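Local coordinates for enterotoxin SEN variant (PDB 6KRY), which is a staphylococcal enterotoxin of the superantigen family, probably acting by cross-linking MHC class II molecules to T-cell receptors, at residues E118-G122 with S215-I220. Sequence-based numbering, arbitrary orientation.
Sequences ERVIG and SSNYHI
In the beta-grasp domain of the toxin, G122 and I220 join the two parallel strands 114-127 and 218-225 of the mixed sheet. The amide of I220 donates to the carbonyl of G122, N to O 3.0 Å, at an N-H...O angle of 163°. Before this bond the chains splay apart, the short strand segments running at 44° to each other, and a water links the two backbones by donating to V120 O at 2.9 Å and S215 O at 2.8 Å. Both carbonyls are acceptors, so a water that gives each of them a hydrogen is what can join them. I121 points its side chain toward the other strand, CG2 resting 3.6 Å from Y218 O and meeting CD1 of I220 at 4.2 Å, while CG1 and CD1 reach toward S215 O. Both branched isoleucines fit beta strands and carry on to helix 146-161, I121 touching L149 and I220 touching V153. Where the chains diverge, R119 lays its long chain along the turn that precedes strand 218-225. CG stands anti to the backbone N, and a bend at chi3 (-83°) turns the guanidinium across S216, whose CB sits over one face near the rim, 3.6 Å from NH1. NH1 also donates to S215 OG at 3.2 Å, with OG slightly out of the guanidinium plane. A small hydroxyl is apt here, because S215 is buried and its OG, while accepting from R119, has its main outside partner in the carbonyl of K141, tying the turn to the link between strands 130-139 and 143-145. First and last strands of the domain's main sheet lying side by side and parallel, with a helix packed across one face, are the hallmark of the beta-grasp fold.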
# COMPACT_ATOMS: atom_id res chain seq x y z
N GLU A 118 -2.10 -1.26 -19.89
CA GLU A 118 -1.27 -1.06 -18.72
C GLU A 118 -0.49 0.25 -18.86
O GLU A 118 0.20 0.42 -19.83
CB GLU A 118 -0.19 -2.15 -18.61
CG GLU A 118 -0.72 -3.51 -18.20
CD GLU A 118 -1.22 -3.60 -16.77
OE1 GLU A 118 -1.14 -2.58 -16.04
OE2 GLU A 118 -1.68 -4.69 -16.38
N ARG A 119 -0.58 1.13 -17.86
CA ARG A 119 0.26 2.29 -17.78
C ARG A 119 1.53 1.86 -17.05
O ARG A 119 1.45 1.08 -16.04
CB ARG A 119 -0.43 3.43 -17.03
CG ARG A 119 0.17 4.82 -17.25
CD ARG A 119 -0.88 5.92 -17.13
NE ARG A 119 -1.71 6.22 -18.30
CZ ARG A 119 -2.82 6.94 -18.26
NH1 ARG A 119 -3.32 7.36 -17.12
NH2 ARG A 119 -3.45 7.23 -19.38
N VAL A 120 2.68 2.30 -17.58
CA VAL A 120 3.97 1.97 -17.02
C VAL A 120 4.50 3.16 -16.24
O VAL A 120 4.45 4.30 -16.69
CB VAL A 120 4.94 1.52 -18.13
CG1 VAL A 120 6.29 1.14 -17.55
CG2 VAL A 120 4.37 0.33 -18.91
N ILE A 121 4.99 2.90 -15.03
CA ILE A 121 5.59 3.92 -14.15
C ILE A 121 7.03 3.53 -13.84
O ILE A 121 7.29 2.39 -13.39
CB ILE A 121 4.74 4.07 -12.88
CG1 ILE A 121 3.35 4.60 -13.24
CG2 ILE A 121 5.47 4.94 -11.87
CD1 ILE A 121 2.39 4.70 -12.06
N GLY A 122 7.95 4.45 -14.12
CA GLY A 122 9.41 4.22 -13.93
C GLY A 122 9.78 4.40 -12.47
O GLY A 122 9.26 5.30 -11.82
N SER A 215 -1.92 8.28 -12.63
CA SER A 215 -0.87 7.31 -13.06
C SER A 215 -0.06 7.86 -14.25
O SER A 215 1.09 7.48 -14.40
CB SER A 215 -1.42 5.95 -13.35
OG SER A 215 -2.33 5.99 -14.43
N SER A 216 -0.63 8.77 -15.03
CA SER A 216 0.10 9.34 -16.20
C SER A 216 1.18 10.32 -15.73
O SER A 216 2.10 10.61 -16.48
CB SER A 216 -0.79 9.97 -17.24
OG SER A 216 -1.28 11.24 -16.83
N ASN A 217 1.08 10.82 -14.49
CA ASN A 217 1.85 12.02 -14.11
C ASN A 217 2.87 11.77 -12.99
O ASN A 217 3.35 12.73 -12.45
CB ASN A 217 0.95 13.20 -13.71
CG ASN A 217 1.70 14.51 -13.59
OD1 ASN A 217 2.61 14.80 -14.37
ND2 ASN A 217 1.30 15.34 -12.63
N TYR A 218 3.21 10.52 -12.66
CA TYR A 218 4.07 10.27 -11.54
C TYR A 218 5.19 9.31 -11.95
O TYR A 218 5.04 8.42 -12.79
CB TYR A 218 3.29 9.78 -10.31
CG TYR A 218 2.78 10.92 -9.49
CD1 TYR A 218 1.64 11.62 -9.85
CD2 TYR A 218 3.51 11.38 -8.39
CE1 TYR A 218 1.25 12.77 -9.17
CE2 TYR A 218 3.13 12.51 -7.70
CZ TYR A 218 2.00 13.21 -8.08
OH TYR A 218 1.58 14.29 -7.36
N HIS A 219 6.34 9.50 -11.31
CA HIS A 219 7.44 8.53 -11.38
C HIS A 219 8.03 8.47 -9.97
O HIS A 219 7.70 9.30 -9.11
CB HIS A 219 8.49 8.90 -12.43
CG HIS A 219 9.21 10.18 -12.17
ND1 HIS A 219 8.70 11.40 -12.59
CD2 HIS A 219 10.35 10.45 -11.51
CE1 HIS A 219 9.50 12.37 -12.20
NE2 HIS A 219 10.57 11.81 -11.58
N ILE A 220 8.80 7.43 -9.73
CA ILE A 220 9.23 7.13 -8.34
C ILE A 220 10.75 7.07 -8.30
O ILE A 220 11.36 6.53 -9.21
CB ILE A 220 8.58 5.81 -7.91
CG1 ILE A 220 7.06 5.97 -7.96
CG2 ILE A 220 9.05 5.39 -6.52
CD1 ILE A 220 6.33 4.66 -7.80
O HOH W 1 3.07 6.81 -16.23